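Aminotransferase, class III (Thermomicrobium roseum, PDB 6IO1) is a thermostable (S)-enantioselective omega-transaminase that uses pyridoxal 5'-phosphate as cofactor, captured here with the aminated form of that cofactor bound. Local coordinates at residues F115-G120 against V296-V301; N125-K130 against H320-S325; L92-T97 against G326-C331; I98-R103 against V333-L338; P109-H114 against G279-I284. One frame throughout, in Å; residues are numbered along the deposited sequence.

Contact 1: residues F115-G120 against V296-V301; sequences FQFTSG and VPLGGV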
# COMPACT_ATOMS: atom_id res chain seq x y z
N PHE B 115 -11.87 -6.82 11.28
CA PHE B 115 -11.05 -5.87 10.54
C PHE B 115 -9.69 -6.45 10.18
O PHE B 115 -9.07 -7.17 10.98
CB PHE B 115 -10.86 -4.58 11.35
CG PHE B 115 -12.15 -3.89 11.68
CD1 PHE B 115 -12.88 -4.23 12.81
CD2 PHE B 115 -12.64 -2.89 10.85
CE1 PHE B 115 -14.07 -3.60 13.10
CE2 PHE B 115 -13.83 -2.25 11.14
CZ PHE B 115 -14.55 -2.61 12.27
N GLN B 116 -9.23 -6.12 8.97
CA GLN B 116 -7.86 -6.36 8.54
C GLN B 116 -7.28 -5.04 8.06
O GLN B 116 -7.87 -4.38 7.20
CB GLN B 116 -7.77 -7.41 7.43
CG GLN B 116 -6.33 -7.75 7.07
CD GLN B 116 -6.22 -8.75 5.94
OE1 GLN B 116 -5.88 -8.39 4.81
NE2 GLN B 116 -6.50 -10.01 6.24
N PHE B 117 -6.13 -4.67 8.59
CA PHE B 117 -5.56 -3.36 8.31
C PHE B 117 -4.61 -3.40 7.11
O PHE B 117 -4.13 -4.46 6.70
CB PHE B 117 -4.86 -2.81 9.55
CG PHE B 117 -5.79 -2.61 10.71
CD1 PHE B 117 -6.72 -1.59 10.70
CD2 PHE B 117 -5.75 -3.47 11.80
CE1 PHE B 117 -7.58 -1.41 11.76
CE2 PHE B 117 -6.61 -3.29 12.86
CZ PHE B 117 -7.53 -2.26 12.84
N THR B 118 -4.38 -2.22 6.55
CA THR B 118 -3.55 -2.00 5.37
C THR B 118 -2.82 -0.67 5.58
O THR B 118 -2.85 -0.09 6.66
CB THR B 118 -4.38 -1.97 4.08
OG1 THR B 118 -5.25 -0.83 4.09
CG2 THR B 118 -5.20 -3.24 3.90
N SER B 119 -2.14 -0.20 4.53
CA SER B 119 -1.45 1.08 4.58
C SER B 119 -2.05 2.15 3.68
O SER B 119 -1.54 3.27 3.65
CB SER B 119 0.03 0.89 4.22
OG SER B 119 0.70 0.12 5.21
N GLY B 120 -3.13 1.85 2.96
CA GLY B 120 -3.69 2.84 2.06
C GLY B 120 -5.04 2.43 1.52
O GLY B 120 -5.49 1.30 1.72
N VAL B 296 0.31 8.90 10.07
CA VAL B 296 1.01 7.66 9.73
C VAL B 296 0.17 6.91 8.70
O VAL B 296 -1.07 6.89 8.82
CB VAL B 296 1.27 6.79 10.97
CG1 VAL B 296 2.02 5.52 10.59
CG2 VAL B 296 2.05 7.55 12.03
N PRO B 297 0.77 6.32 7.66
CA PRO B 297 -0.03 5.57 6.67
C PRO B 297 -0.80 4.43 7.32
O PRO B 297 -0.22 3.54 7.93
CB PRO B 297 1.03 5.06 5.69
CG PRO B 297 2.14 6.04 5.80
CD PRO B 297 2.18 6.45 7.24
N LEU B 298 -2.12 4.47 7.17
CA LEU B 298 -2.98 3.43 7.71
C LEU B 298 -4.26 3.34 6.89
O LEU B 298 -4.78 4.36 6.43
CB LEU B 298 -3.32 3.68 9.18
CG LEU B 298 -4.16 2.60 9.87
CD1 LEU B 298 -3.50 1.24 9.73
CD2 LEU B 298 -4.38 2.94 11.33
N GLY B 299 -4.74 2.12 6.71
CA GLY B 299 -5.98 1.84 6.03
C GLY B 299 -6.56 0.57 6.62
O GLY B 299 -5.94 -0.06 7.49
N GLY B 300 -7.74 0.19 6.17
CA GLY B 300 -8.31 -1.04 6.67
C GLY B 300 -9.58 -1.44 5.95
O GLY B 300 -10.18 -0.66 5.21
N VAL B 301 -9.98 -2.68 6.22
CA VAL B 301 -11.22 -3.26 5.72
C VAL B 301 -11.97 -3.84 6.91
O VAL B 301 -11.39 -4.59 7.71
CB VAL B 301 -10.96 -4.36 4.67
CG1 VAL B 301 -12.26 -4.98 4.21
CG2 VAL B 301 -10.18 -3.79 3.50
O HOH W 1 0.04 0.73 7.97

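Contact 2: residues N125-K130 against H320-S325; sequences NETAIK and HGFTYS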
# COMPACT_ATOMS: atom_id res chain seq x y z
N ASN B 125 -9.16 -1.38 -0.80
CA ASN B 125 -10.14 -1.78 -1.81
C ASN B 125 -9.75 -3.09 -2.48
O ASN B 125 -10.62 -3.93 -2.77
CB ASN B 125 -10.31 -0.66 -2.84
CG ASN B 125 -11.14 0.49 -2.31
OD1 ASN B 125 -12.00 0.30 -1.46
ND2 ASN B 125 -10.87 1.69 -2.79
N GLU B 126 -8.45 -3.30 -2.73
CA GLU B 126 -8.01 -4.59 -3.26
C GLU B 126 -8.33 -5.71 -2.27
O GLU B 126 -8.81 -6.78 -2.67
CB GLU B 126 -6.52 -4.57 -3.56
CG GLU B 126 -5.91 -5.93 -3.85
CD GLU B 126 -6.20 -6.42 -5.26
OE1 GLU B 126 -5.69 -7.50 -5.63
OE2 GLU B 126 -6.93 -5.73 -6.00
N THR B 127 -8.08 -5.47 -0.98
CA THR B 127 -8.40 -6.46 0.03
C THR B 127 -9.89 -6.77 0.06
O THR B 127 -10.29 -7.93 0.16
CB THR B 127 -7.93 -5.98 1.40
OG1 THR B 127 -6.51 -5.79 1.38
CG2 THR B 127 -8.28 -6.98 2.49
N ALA B 128 -10.73 -5.73 -0.04
CA ALA B 128 -12.18 -5.94 -0.02
C ALA B 128 -12.65 -6.74 -1.23
O ALA B 128 -13.48 -7.64 -1.10
CB ALA B 128 -12.90 -4.60 0.04
N ILE B 129 -12.13 -6.42 -2.42
CA ILE B 129 -12.52 -7.15 -3.62
C ILE B 129 -12.12 -8.61 -3.51
O ILE B 129 -12.90 -9.53 -3.80
CB ILE B 129 -11.91 -6.48 -4.87
CG1 ILE B 129 -12.56 -5.12 -5.13
CG2 ILE B 129 -12.05 -7.39 -6.09
CD1 ILE B 129 -11.84 -4.28 -6.15
N LYS B 130 -10.87 -8.85 -3.08
CA LYS B 130 -10.40 -10.23 -2.92
C LYS B 130 -11.21 -10.97 -1.86
O LYS B 130 -11.49 -12.16 -2.01
CB LYS B 130 -8.91 -10.23 -2.58
CG LYS B 130 -8.03 -9.69 -3.69
CD LYS B 130 -6.55 -9.76 -3.33
CE LYS B 130 -6.04 -11.19 -3.37
NZ LYS B 130 -4.64 -11.29 -2.87
N HIS B 320 -3.69 -14.03 1.90
CA HIS B 320 -3.72 -12.63 1.50
C HIS B 320 -3.21 -11.77 2.63
O HIS B 320 -3.52 -12.01 3.80
CB HIS B 320 -5.14 -12.19 1.11
CG HIS B 320 -5.29 -10.71 0.96
ND1 HIS B 320 -5.05 -10.05 -0.22
CD2 HIS B 320 -5.65 -9.76 1.85
CE1 HIS B 320 -5.26 -8.76 -0.06
NE2 HIS B 320 -5.63 -8.56 1.19
N GLY B 321 -2.41 -10.76 2.29
CA GLY B 321 -1.95 -9.80 3.27
C GLY B 321 -0.84 -8.90 2.79
O GLY B 321 0.05 -9.32 2.05
N PHE B 322 -0.86 -7.64 3.23
CA PHE B 322 0.21 -6.70 2.97
C PHE B 322 1.14 -6.66 4.17
O PHE B 322 0.70 -6.83 5.31
CB PHE B 322 -0.34 -5.31 2.66
CG PHE B 322 -1.18 -5.24 1.41
CD1 PHE B 322 -0.60 -5.03 0.17
CD2 PHE B 322 -2.56 -5.40 1.48
CE1 PHE B 322 -1.37 -4.97 -0.97
CE2 PHE B 322 -3.34 -5.34 0.34
CZ PHE B 322 -2.74 -5.13 -0.89
N THR B 323 2.43 -6.43 3.90
CA THR B 323 3.45 -6.59 4.93
C THR B 323 3.16 -5.75 6.17
O THR B 323 3.30 -6.23 7.30
CB THR B 323 4.83 -6.23 4.36
OG1 THR B 323 5.22 -7.22 3.39
CG2 THR B 323 5.87 -6.16 5.46
N TYR B 324 2.73 -4.50 5.98
CA TYR B 324 2.56 -3.57 7.08
C TYR B 324 1.15 -3.56 7.64
O TYR B 324 0.76 -2.59 8.30
CB TYR B 324 2.99 -2.17 6.63
CG TYR B 324 4.49 -2.05 6.56
CD1 TYR B 324 5.28 -2.37 7.65
CD2 TYR B 324 5.13 -1.67 5.38
CE1 TYR B 324 6.65 -2.29 7.60
CE2 TYR B 324 6.51 -1.58 5.32
CZ TYR B 324 7.26 -1.89 6.43
OH TYR B 324 8.63 -1.81 6.38
N SER B 325 0.37 -4.61 7.38
CA SER B 325 -0.98 -4.72 7.92
C SER B 325 -0.95 -4.66 9.44
O SER B 325 -0.28 -5.48 10.08
CB SER B 325 -1.62 -6.02 7.44
OG SER B 325 -2.76 -6.34 8.22

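Contact 3: residues L92-T97 against G326-C331; sequences LASPPT and GHPVAC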
# COMPACT_ATOMS: atom_id res chain seq x y z
N LEU B 92 0.28 -13.42 14.63
CA LEU B 92 0.90 -12.45 15.51
C LEU B 92 0.08 -11.17 15.55
O LEU B 92 -0.70 -10.88 14.64
CB LEU B 92 2.33 -12.14 15.05
CG LEU B 92 3.29 -13.33 14.95
CD1 LEU B 92 4.51 -12.95 14.11
CD2 LEU B 92 3.71 -13.79 16.33
N ALA B 93 0.25 -10.40 16.63
CA ALA B 93 -0.44 -9.12 16.75
C ALA B 93 0.19 -8.32 17.88
O ALA B 93 0.85 -8.87 18.76
CB ALA B 93 -1.94 -9.30 17.01
N SER B 94 -0.02 -7.01 17.83
CA SER B 94 0.38 -6.08 18.87
C SER B 94 -0.84 -5.50 19.58
O SER B 94 -1.95 -5.51 19.03
CB SER B 94 1.22 -4.94 18.28
OG SER B 94 0.41 -4.03 17.55
N PRO B 95 -0.68 -5.01 20.80
CA PRO B 95 -1.83 -4.46 21.55
C PRO B 95 -2.53 -3.31 20.83
O PRO B 95 -3.77 -3.28 20.82
CB PRO B 95 -1.19 -3.99 22.87
CG PRO B 95 -0.05 -4.92 23.05
CD PRO B 95 0.50 -5.16 21.67
N PRO B 96 -1.80 -2.34 20.25
CA PRO B 96 -2.52 -1.25 19.58
C PRO B 96 -3.40 -1.72 18.43
O PRO B 96 -4.51 -1.21 18.26
CB PRO B 96 -1.40 -0.32 19.09
CG PRO B 96 -0.22 -0.67 19.89
CD PRO B 96 -0.34 -2.12 20.20
N THR B 97 -2.94 -2.71 17.66
CA THR B 97 -3.73 -3.24 16.56
C THR B 97 -5.03 -3.86 17.07
O THR B 97 -6.11 -3.62 16.53
CB THR B 97 -2.91 -4.26 15.78
OG1 THR B 97 -1.62 -3.71 15.47
CG2 THR B 97 -3.62 -4.64 14.48
N GLY B 326 -1.68 -3.71 10.01
CA GLY B 326 -1.74 -3.60 11.46
C GLY B 326 -0.49 -3.05 12.11
O GLY B 326 -0.16 -3.47 13.22
N HIS B 327 0.21 -2.15 11.43
CA HIS B 327 1.45 -1.59 11.96
C HIS B 327 1.20 -0.98 13.34
O HIS B 327 0.31 -0.14 13.49
CB HIS B 327 2.00 -0.54 11.01
CG HIS B 327 3.41 -0.12 11.31
ND1 HIS B 327 3.71 0.84 12.25
CD2 HIS B 327 4.59 -0.54 10.79
CE1 HIS B 327 5.02 0.99 12.30
NE2 HIS B 327 5.58 0.17 11.42
N PRO B 328 1.95 -1.39 14.37
CA PRO B 328 1.65 -0.92 15.74
C PRO B 328 1.71 0.59 15.89
O PRO B 328 0.86 1.17 16.59
CB PRO B 328 2.72 -1.62 16.59
CG PRO B 328 3.10 -2.83 15.80
CD PRO B 328 3.03 -2.40 14.36
N VAL B 329 2.68 1.26 15.27
CA VAL B 329 2.78 2.71 15.38
C VAL B 329 1.58 3.37 14.72
O VAL B 329 0.98 4.30 15.27
CB VAL B 329 4.10 3.20 14.77
CG1 VAL B 329 4.25 4.70 14.96
CG2 VAL B 329 5.27 2.45 15.39
N ALA B 330 1.20 2.89 13.53
CA ALA B 330 0.03 3.44 12.84
C ALA B 330 -1.23 3.25 13.68
O ALA B 330 -2.04 4.17 13.79
CB ALA B 330 -0.13 2.77 11.47
N CYS B 331 -1.40 2.07 14.27
CA CYS B 331 -2.60 1.81 15.06
C CYS B 331 -2.63 2.65 16.33
O CYS B 331 -3.70 3.13 16.73
CB CYS B 331 -2.68 0.32 15.40
SG CYS B 331 -2.93 -0.74 13.95
O HOH W 2 0.65 -5.65 15.04

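Contact 4: residues I98-R103 against V333-L338; sequences IELAAR and VALRNL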
# COMPACT_ATOMS: atom_id res chain seq x y z
N ILE B 98 -4.92 -4.68 18.13
CA ILE B 98 -6.09 -5.35 18.69
C ILE B 98 -7.08 -4.33 19.23
O ILE B 98 -8.30 -4.42 19.00
CB ILE B 98 -5.65 -6.35 19.77
CG1 ILE B 98 -4.76 -7.43 19.17
CG2 ILE B 98 -6.85 -6.96 20.45
CD1 ILE B 98 -4.12 -8.34 20.20
N GLU B 99 -6.58 -3.35 19.99
CA GLU B 99 -7.46 -2.33 20.55
C GLU B 99 -8.13 -1.51 19.46
O GLU B 99 -9.32 -1.17 19.57
CB GLU B 99 -6.67 -1.42 21.51
CG GLU B 99 -6.11 -2.14 22.73
CD GLU B 99 -7.16 -2.50 23.77
OE1 GLU B 99 -8.37 -2.28 23.51
OE2 GLU B 99 -6.79 -3.00 24.85
N LEU B 100 -7.40 -1.18 18.40
CA LEU B 100 -8.00 -0.45 17.29
C LEU B 100 -9.09 -1.27 16.61
O LEU B 100 -10.13 -0.74 16.24
CB LEU B 100 -6.93 -0.05 16.27
CG LEU B 100 -7.45 0.77 15.09
CD1 LEU B 100 -8.01 2.10 15.56
CD2 LEU B 100 -6.35 0.99 14.05
N ALA B 101 -8.86 -2.58 16.45
CA ALA B 101 -9.88 -3.43 15.84
C ALA B 101 -11.15 -3.44 16.68
O ALA B 101 -12.26 -3.29 16.15
CB ALA B 101 -9.34 -4.84 15.65
N ALA B 102 -11.01 -3.60 18.00
CA ALA B 102 -12.19 -3.60 18.87
C ALA B 102 -12.91 -2.25 18.84
O ALA B 102 -14.14 -2.18 18.76
CB ALA B 102 -11.79 -3.97 20.30
N ARG B 103 -12.14 -1.16 18.89
CA ARG B 103 -12.73 0.17 18.88
C ARG B 103 -13.48 0.43 17.57
O ARG B 103 -14.57 1.01 17.58
CB ARG B 103 -11.65 1.22 19.09
CG ARG B 103 -12.18 2.60 19.43
CD ARG B 103 -11.07 3.46 19.99
NE ARG B 103 -11.57 4.72 20.52
CZ ARG B 103 -10.79 5.72 20.92
NH1 ARG B 103 -9.47 5.61 20.82
NH2 ARG B 103 -11.32 6.83 21.40
N VAL B 333 -1.20 5.64 16.73
CA VAL B 333 -1.52 6.99 16.28
C VAL B 333 -3.00 7.09 15.93
O VAL B 333 -3.64 8.11 16.19
CB VAL B 333 -0.62 7.39 15.10
CG1 VAL B 333 -1.11 8.67 14.45
CG2 VAL B 333 0.82 7.54 15.56
N ALA B 334 -3.56 6.03 15.34
CA ALA B 334 -4.98 6.02 15.02
C ALA B 334 -5.83 6.08 16.28
O ALA B 334 -6.86 6.76 16.31
CB ALA B 334 -5.33 4.77 14.21
N LEU B 335 -5.43 5.36 17.33
CA LEU B 335 -6.17 5.40 18.58
C LEU B 335 -6.17 6.81 19.17
O LEU B 335 -7.21 7.32 19.60
CB LEU B 335 -5.59 4.40 19.58
CG LEU B 335 -5.79 2.92 19.27
CD1 LEU B 335 -5.01 2.05 20.24
CD2 LEU B 335 -7.27 2.56 19.30
N ARG B 336 -5.00 7.47 19.17
CA ARG B 336 -4.94 8.83 19.68
C ARG B 336 -5.76 9.79 18.82
O ARG B 336 -6.46 10.68 19.33
CB ARG B 336 -3.48 9.29 19.76
CG ARG B 336 -3.22 10.34 20.83
CD ARG B 336 -3.33 9.74 22.22
NE ARG B 336 -3.23 10.76 23.26
CZ ARG B 336 -4.26 11.46 23.72
NH1 ARG B 336 -5.48 11.23 23.26
NH2 ARG B 336 -4.07 12.37 24.66
N ASN B 337 -5.67 9.63 17.49
CA ASN B 337 -6.44 10.46 16.58
C ASN B 337 -7.94 10.29 16.80
O ASN B 337 -8.69 11.26 16.74
CB ASN B 337 -6.06 10.12 15.13
CG ASN B 337 -6.81 10.96 14.12
OD1 ASN B 337 -6.61 12.17 14.03
ND2 ASN B 337 -7.67 10.31 13.34
N LEU B 338 -8.38 9.05 17.03
CA LEU B 338 -9.78 8.80 17.33
C LEU B 338 -10.17 9.43 18.66
O LEU B 338 -11.29 9.95 18.80
CB LEU B 338 -10.05 7.30 17.35
CG LEU B 338 -10.10 6.63 15.97
CD1 LEU B 338 -10.44 5.15 16.10
CD2 LEU B 338 -11.10 7.34 15.07

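Contact 5: residues P109-H114 against G279-I284; sequences PGPLDH and GVQPDI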
# COMPACT_ATOMS: atom_id res chain seq x y z
N PRO B 109 -21.25 0.91 12.68
CA PRO B 109 -22.56 0.39 13.10
C PRO B 109 -22.79 -1.05 12.67
O PRO B 109 -22.29 -1.50 11.63
CB PRO B 109 -23.55 1.34 12.42
CG PRO B 109 -22.76 2.56 12.07
CD PRO B 109 -21.37 2.09 11.80
N GLY B 110 -23.55 -1.77 13.48
CA GLY B 110 -23.98 -3.11 13.16
C GLY B 110 -22.88 -4.14 13.26
O GLY B 110 -21.86 -3.95 13.93
N PRO B 111 -23.06 -5.27 12.57
CA PRO B 111 -22.12 -6.39 12.71
C PRO B 111 -20.84 -6.20 11.92
O PRO B 111 -20.13 -7.18 11.66
CB PRO B 111 -22.92 -7.59 12.21
CG PRO B 111 -24.00 -7.03 11.34
CD PRO B 111 -24.17 -5.57 11.64
N LEU B 112 -20.51 -4.97 11.54
CA LEU B 112 -19.22 -4.67 10.93
C LEU B 112 -18.19 -4.70 12.05
O LEU B 112 -17.78 -3.68 12.61
CB LEU B 112 -19.25 -3.31 10.23
CG LEU B 112 -19.99 -3.22 8.90
CD1 LEU B 112 -20.12 -1.77 8.47
CD2 LEU B 112 -19.29 -4.04 7.83
N ASP B 113 -17.76 -5.92 12.38
CA ASP B 113 -16.96 -6.14 13.57
C ASP B 113 -15.63 -6.83 13.33
O ASP B 113 -14.90 -7.06 14.30
CB ASP B 113 -17.76 -6.97 14.59
CG ASP B 113 -18.89 -6.19 15.23
OD1 ASP B 113 -18.88 -4.95 15.14
OD2 ASP B 113 -19.78 -6.83 15.83
N HIS B 114 -15.26 -7.16 12.09
CA HIS B 114 -13.99 -7.85 11.87
C HIS B 114 -13.12 -7.06 10.91
O HIS B 114 -13.59 -6.66 9.84
CB HIS B 114 -14.25 -9.27 11.37
CG HIS B 114 -15.17 -10.05 12.26
ND1 HIS B 114 -14.73 -11.00 13.15
CD2 HIS B 114 -16.52 -10.00 12.40
CE1 HIS B 114 -15.76 -11.51 13.80
NE2 HIS B 114 -16.86 -10.92 13.36
N GLY B 279 -28.01 6.19 5.37
CA GLY B 279 -28.78 5.07 5.88
C GLY B 279 -28.54 3.77 5.15
O GLY B 279 -29.47 3.13 4.67
N VAL B 280 -27.27 3.36 5.07
CA VAL B 280 -26.89 2.13 4.40
C VAL B 280 -26.03 1.31 5.36
O VAL B 280 -25.29 1.85 6.18
CB VAL B 280 -26.16 2.40 3.07
CG1 VAL B 280 -24.68 2.66 3.28
CG2 VAL B 280 -26.38 1.26 2.09
N GLN B 281 -26.17 -0.01 5.26
CA GLN B 281 -25.39 -0.94 6.09
C GLN B 281 -24.62 -1.87 5.17
O GLN B 281 -25.16 -2.89 4.71
CB GLN B 281 -26.31 -1.74 7.02
CG GLN B 281 -25.58 -2.77 7.87
CD GLN B 281 -24.78 -2.15 9.00
OE1 GLN B 281 -25.04 -1.02 9.41
NE2 GLN B 281 -23.80 -2.89 9.50
N PRO B 282 -23.36 -1.57 4.87
CA PRO B 282 -22.60 -2.40 3.93
C PRO B 282 -22.14 -3.70 4.56
O PRO B 282 -21.97 -3.82 5.77
CB PRO B 282 -21.40 -1.51 3.57
CG PRO B 282 -21.21 -0.66 4.77
CD PRO B 282 -22.58 -0.42 5.35
N ASP B 283 -21.95 -4.70 3.69
CA ASP B 283 -21.33 -5.94 4.13
C ASP B 283 -19.84 -5.75 4.35
O ASP B 283 -19.25 -6.39 5.24
CB ASP B 283 -21.58 -7.05 3.10
CG ASP B 283 -23.04 -7.16 2.72
OD1 ASP B 283 -23.84 -7.65 3.55
OD2 ASP B 283 -23.40 -6.76 1.59
N ILE B 284 -19.21 -4.89 3.56
CA ILE B 284 -17.78 -4.59 3.67
C ILE B 284 -17.60 -3.08 3.57
O ILE B 284 -18.26 -2.42 2.77
CB ILE B 284 -16.96 -5.31 2.57
CG1 ILE B 284 -17.18 -6.82 2.63
CG2 ILE B 284 -15.49 -4.99 2.70
CD1 ILE B 284 -16.59 -7.57 1.45

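Contact 1: residues F115-G120 against V296-V301
Gln116 and Val301 face each other as an antiparallel hydrogen-bonded pair, and Thr118 with Gly299 forms the next. In the first pair Gln116 N donates to Val301 O at 2.9 Å and Val301 N returns a bond to Gln116 O. Thr118 N reaches Gly299 O over 2.8 Å, answered by Gly299 N to Thr118 O. Between them Phe117 and Gly300 make a non-hydrogen-bonded pair whose CA atoms are only 4.0 Å apart. Glycine suits both places: a CB on Gly299 would collide with Thr118 OG1 and Gly120 O, and one on Gly300 would press on Phe117 CD1.

Apolar and CH contacts fill in the pairing. Phe115 CA points its hydrogen at Val301 O, 3.1 Å off. With CG turned beside the backbone N (chi1 -62°), the Phe117 ring meets Gly299 O edge-on, its CD1 3.6 Å from that oxygen. Leu298 bends its CD1 back to Thr118 O at 3.4 Å.

The polar side chains find partners beyond the two segments. Thr118 OG1 stands over Gly299, 3.2 Å from Gly299 C, and is hydrogen-bonded to Ser124; Gln116 NE2 bonds to Leu20 O of the second subunit. A water lies 2.9 Å from Ser119 OG, within reach of Pro297 O and Thr118 O.

The two strands form one margin of the mixed seven-stranded sheet in the large domain of fold type I pyridoxal-phosphate enzymes. As is usual there, the strand leads straight to a cofactor-binding helix start: Gly120, which touches the aminated cofactor, is the N-cap of helix 121-138.

Contact 2: residues N125-K130 against H320-S325
His320 holds CG anti to its backbone N (chi1 168°), which sends the imidazole across to Thr127 and Lys130. Thr127 turns OG1 beside its own N, anti to the carbonyl carbon (chi1 -61°), and Lys130 kinks at chi3 (73°) to bring its amine round to the same ring. The contact ties helix 121-138 of the fold type I large domain, the helix that starts at the cofactor, to the loop before helix 328-344, at the subunit interface.

The imidazole is gripped at both nitrogens, each partner lying in the ring plane at its edge. NE2 of His320 donates to Thr127 OG1 at 2.9 Å, and ND1 of His320 accepts from Lys130 NZ at 3.0 Å. This use of one donor and one acceptor is consistent with a neutral ring protonated on NE2, and two in-plane bonds should fix its rotation. Thr127 OG1 is also bonded to Glu123 O one turn back, so the hydroxyl can accept from the histidine while serving its own helix. Lys130 NZ has further partners across the interface, Ile157 O and the Phe174 ring of the second subunit. Its aliphatic part matters too, with CD 3.5 Å from His320 ND1.

Beyond the glycine, Phe322 opens a type I turn that runs to Ser325. Thr323 in this turn bonds through its hydroxyl to Lys289 of the second subunit, a residue of that subunit's cofactor pocket. The Phe322 ring itself slides past Thr127 edge first, its CE2 3.4 Å from Thr127 OG1.

Contact 3: residues L92-T97 against G326-C331
Thr97 OG1 donates to Gly326 O across 2.7 Å, joining the first turn of helix 95-107 to Gly326, two residues ahead of helix 328-344: the contact is a meeting of two helix N-termini. The threonine hydroxyl in turn accepts from Ser94 OG at 2.9 Å, making a short relay. Ser94, the N-cap of its helix, also rests its OG on Pro328 CG, 3.4 Å away. Gly326 O also accepts from a water 3.0 Å away, which takes a weak bond from Ser94 N. A valine in place of Thr97 would probably cost Gly326 O its hydroxyl donor and leave the Ser94 hydroxyl without its acceptor.

Apolar contacts lie alongside this relay. Pro96 CB meets Cys331 CB at 4.0 Å, compact side chains that let the helix starts come close. Gly326 has positive phi, and a CB there would run into Thr97 CG2, so glycine fits twice over.

Farther out, His327 fixes the second helix start. It is the N-cap, and its chi1 of -167° brings ND1 back to weak capping bonds from Val329 N and Ala330 N, while NE2 bonds to Gly294 O of the second subunit. Pro328, well suited to a first helical turn, lays its CD over one face of the His327 ring, 3.7 Å above the plane and offset toward the rim.

Contact 4: residues I98-R103 against V333-L338
Leu338 CB sits over the centre of one face of the Arg103 guanidinium, 3.9 Å above its plane. The same flat group sends NH1 to Leu335 O at 3.1 Å, but the hydrogen bond is weak, bent to 121° at the hydrogen. Its stronger partner is Asp339, one residue beyond the segment, in a salt bridge with NH1. The carboxylate of Glu99, by contrast, swings off at a bend in chi2 toward Lys14 of the second subunit, so that only its CB faces Leu335.

An extended arginine spans the distance between the helices: with CG anti to the backbone N (chi1 -166°) and the chain straight as far as NE, its methylenes pass over Leu335, CD lying 4.0 Å from Leu335 CD2, before the charge arrives at the far helix.

These are helices 95-107 and 328-344 packing side by side, their short segments 9.9 Å apart at closest axis approach and inclined by 40°. Helix 95-107 covers Phe117 of the large-domain sheet, and helix 328-344 packs on Leu298 just before strand 299-304.

Leucines and an alanine make the interior of the joint. Leu335 reaches between Glu99, Leu100 and Arg103, bringing CD2 within 3.7 Å of Leu100 CA. Leu100 splits its two branches between partners: CD1 meets Leu335 CD2 at 3.8 Å and Leu338 CD1 at 3.9 Å, the latter side chain crossing it at about a right angle, whereas CD2 goes to Ala334 CB, 3.9 Å away. The small Ala334 also touches Thr292 and Leu298, which back it from the loop side.

Contact 5: residues P109-H114 against G279-I284
Gln281 and Leu112 meet on the approach to the edge strand 112-118 of the large-domain sheet, Leu112 being the centre of an inverse gamma turn. The glutamine folds at chi2 (73°) to bring its amide to the preceding loop, and NE2 of Gln281 donates to Pro109 O at 3.0 Å. The bond is nearly straight, 169° at the hydrogen, and lies in the amide plane, though the donor stands above the plane of the proline carbonyl. Pro111 CD rests 3.4 Å from Gln281 NE2. Gly110 has positive phi, and a CB there would strike that same nitrogen.

Leu112 supplies the apolar side chain. Its CD2 lies beside two carbonyl oxygens, 3.4 Å from Pro282 O and 3.5 Å from Asp283 O, while CD1 meets the proline ring at Pro282 CG, 4.0 Å away. With an alanine here in place of the leucine, a gap would probably open beside Pro282 and the Asp283 carbonyl.

Met275 of helix 274-278 touches Pro109, Leu112, Gln281 and Pro282, bridging the two segments. Further along, strand 299-304 runs between strands 112-118 and 284-287, with Asp113 and His114 forming a classic bulge opposite Val303 and Asp283 bonding through its backbone to Ser304.

Contacts 1, 2 and 3 are buried, contact 4 is half so, and contact 5 reaches solvent at its proline and glutamine end. Contacts 1 and 5 share strand 112-118: backbone pairing dominates near the cofactor, and at the opposite end a single side-chain amide and a leucine do the work. Contacts 3 and 4 join the same two helices, first by a threonine hydroxyl where they begin, then by leucines and an arginine farther on. Phe117 of contact 1 packs on Thr97 and Leu100, so sheet and helices share one core. Contact 2 rests on side-chain hydrogen bonds to one imidazole, and Gln116 of contact 1 touches both Thr127 and His320. All five approach the second subunit.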